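Local coordinates for ribose-phosphate pyrophosphokinase (Mycobacterium smegmatis, PDB 5MP7), which probably makes phosphoribosyl pyrophosphate, the precursor of nucleotides, by transferring the pyrophosphoryl group of ATP to ribose 5-phosphate, at residues A[25-28]-A[29-33]. Sequence-based numbering, arbitrary orientation.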
ATOM      1  N   ASP A  25      34.452  -1.649 -51.084  1.00 36.08           N
ATOM      2  CA  ASP A  25      35.890  -1.818 -50.981  1.00 37.09           C
ATOM      3  C   ASP A  25      36.497  -2.285 -52.293  1.00 33.37           C
ATOM      4  O   ASP A  25      37.539  -1.770 -52.661  1.00 32.82           O
ATOM      5  CB  ASP A  25      36.165  -2.787 -49.840  1.00 43.10           C
ATOM      6  CG  ASP A  25      37.558  -3.343 -49.849  1.00 55.66           C
ATOM      7  OD1 ASP A  25      38.480  -2.656 -49.327  1.00 60.48           O
ATOM      8  OD2 ASP A  25      37.712  -4.492 -50.388  1.00 64.36           O
ATOM      9  N   GLN A  26      35.865  -3.238 -52.989  1.00 31.26           N
ATOM     10  CA  GLN A  26      36.365  -3.698 -54.303  1.00 31.81           C
ATOM     11  C   GLN A  26      36.352  -2.588 -55.350  1.00 32.57           C
ATOM     12  O   GLN A  26      37.303  -2.450 -56.100  1.00 33.29           O
ATOM     13  CB  GLN A  26      35.554  -4.855 -54.862  1.00 35.00           C
ATOM     14  CG  GLN A  26      35.795  -6.210 -54.205  1.00 35.85           C
ATOM     15  CD  GLN A  26      34.743  -7.261 -54.569  1.00 38.35           C
ATOM     16  OE1 GLN A  26      33.983  -7.135 -55.531  1.00 36.86           O
ATOM     17  NE2 GLN A  26      34.695  -8.308 -53.776  1.00 41.60           N
ATOM     18  N   VAL A  27      35.306  -1.757 -55.364  1.00 30.65           N
ATOM     19  CA  VAL A  27      35.212  -0.676 -56.319  1.00 28.00           C
ATOM     20  C   VAL A  27      36.258   0.399 -56.038  1.00 29.59           C
ATOM     21  O   VAL A  27      36.896   0.888 -56.948  1.00 28.17           O
ATOM     22  CB  VAL A  27      33.826  -0.036 -56.283  1.00 29.97           C
ATOM     23  CG1 VAL A  27      33.825   1.281 -57.048  1.00 31.65           C
ATOM     24  CG2 VAL A  27      32.793  -0.951 -56.909  1.00 28.28           C
ATOM     25  N   ALA A  28      36.402   0.759 -54.766  1.00 29.61           N
ATOM     26  CA  ALA A  28      37.408   1.704 -54.308  1.00 28.81           C
ATOM     27  C   ALA A  28      38.816   1.289 -54.696  1.00 30.05           C
ATOM     28  O   ALA A  28      39.594   2.117 -55.141  1.00 31.44           O
ATOM     29  CB  ALA A  28      37.324   1.869 -52.795  1.00 28.12           C
ATOM     30  N   LYS A  29      39.139   0.013 -54.518  1.00 33.57           N
ATOM     31  CA  LYS A  29      40.439  -0.509 -54.933  1.00 35.68           C
ATOM     32  C   LYS A  29      40.680  -0.400 -56.396  1.00 31.99           C
ATOM     33  O   LYS A  29      41.751  -0.018 -56.778  1.00 37.54           O
ATOM     34  CB  LYS A  29      40.607  -1.951 -54.518  1.00 42.82           C
ATOM     35  CG  LYS A  29      41.272  -2.074 -53.161  1.00 51.18           C
ATOM     36  CD  LYS A  29      40.611  -3.150 -52.289  1.00 60.54           C
ATOM     37  CE  LYS A  29      41.615  -3.608 -51.238  1.00 65.52           C
ATOM     38  NZ  LYS A  29      41.252  -4.687 -50.269  1.00 69.67           N
ATOM     39  N   GLU A  30      39.693  -0.718 -57.223  1.00 34.89           N
ATOM     40  CA  GLU A  30      39.835  -0.606 -58.708  1.00 35.02           C
ATOM     41  C   GLU A  30      40.087   0.821 -59.169  1.00 34.85           C
ATOM     42  O   GLU A  30      40.829   1.032 -60.126  1.00 37.26           O
ATOM     43  CB  GLU A  30      38.597  -1.133 -59.433  1.00 35.48           C
ATOM     44  CG  GLU A  30      38.322  -2.615 -59.142  1.00 40.13           C
ATOM     45  CD  GLU A  30      39.283  -3.549 -59.885  1.00 45.74           C
ATOM     46  OE1 GLU A  30      40.328  -3.045 -60.396  1.00 39.78           O
ATOM     47  OE2 GLU A  30      38.983  -4.786 -59.966  1.00 47.47           O
ATOM     48  N   LEU A  31      39.459   1.780 -58.491  1.00 33.78           N
ATOM     49  CA  LEU A  31      39.599   3.199 -58.815  1.00 35.96           C
ATOM     50  C   LEU A  31      40.791   3.849 -58.169  1.00 39.38           C
ATOM     51  O   LEU A  31      41.160   4.935 -58.583  1.00 39.41           O
ATOM     52  CB  LEU A  31      38.382   3.979 -58.337  1.00 34.81           C
ATOM     53  CG  LEU A  31      37.092   3.757 -59.091  1.00 34.90           C
ATOM     54  CD1 LEU A  31      35.962   4.358 -58.279  1.00 36.09           C
ATOM     55  CD2 LEU A  31      37.153   4.378 -60.468  1.00 34.91           C
ATOM     56  N   ASP A  32      41.362   3.204 -57.142  1.00 42.64           N
ATOM     57  CA  ASP A  32      42.447   3.767 -56.331  1.00 47.64           C
ATOM     58  C   ASP A  32      42.030   5.027 -55.594  1.00 43.00           C
ATOM     59  O   ASP A  32      42.764   6.015 -55.527  1.00 42.60           O
ATOM     60  CB  ASP A  32      43.710   4.037 -57.185  1.00 55.24           C
ATOM     61  CG  ASP A  32      44.948   4.359 -56.331  1.00 62.31           C
ATOM     62  OD1 ASP A  32      45.203   3.613 -55.343  1.00 73.45           O
ATOM     63  OD2 ASP A  32      45.664   5.352 -56.648  1.00 65.56           O
ATOM     64  N   VAL A  33      40.820   5.012 -55.086  1.00 44.48           N
ATOM     65  CA  VAL A  33      40.282   6.158 -54.363  1.00 46.19           C
ATOM     66  C   VAL A  33      39.697   5.621 -53.092  1.00 46.00           C
ATOM     67  O   VAL A  33      38.958   4.660 -53.145  1.00 53.04           O
ATOM     68  CB  VAL A  33      39.160   6.845 -55.178  1.00 45.54           C
ATOM     69  CG1 VAL A  33      38.421   7.884 -54.354  1.00 51.48           C
ATOM     70  CG2 VAL A  33      39.744   7.510 -56.422  1.00 47.67           C
TER
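Asp-25 and Lys-29 stand one helical turn apart in helix 21-31, whose last two turns run into a Schellman motif in the N-terminal region of the protein. The carboxylate of Asp-25 meets the end of the lysine in a long salt bridge, OD2 to NZ 3.5 Å, with OD1 almost as near. The Lys-29 chain, bent at chi2 (138°), runs back toward the preceding turn; its CD lies 3.4 Å from Asp-25 O, the same oxygen that accepts the backbone N-H of Lys-29. This pair is on the exposed side, so water probably competes for both charges. Gln-26 sends its CB away from the following turn, and its OE1 is hydrogen-bonded to Asn-283 and Ser-300; its backbone O takes the N-H of Glu-30, whose CG also packs against it at 3.2 Å. Val-27 is the buried residue of the group. Its CG1, anti to the backbone N (chi1 167°), lies beside Leu-31 CD1 at 3.9 Å, the two side chains pointing the same way, while Val-27 also touches Ile-309 of helix 302-314. Glu-30 rests on Pro-303 and Ala-306 of that helix, so the C-terminal helix covers this flank. At Ala-28 O the i+4 bonding gives way to the i+5 bond of the motif: Asp-32 has positive phi and serves as the C-prime residue, turning the chain out of the helix. Its N-H makes weak bonds to Lys-29 O and to Ala-28 O, whereas Val-33 N reaches back to Ala-28 O at 3.1 Å in a much straighter bond (N-H...O 161°).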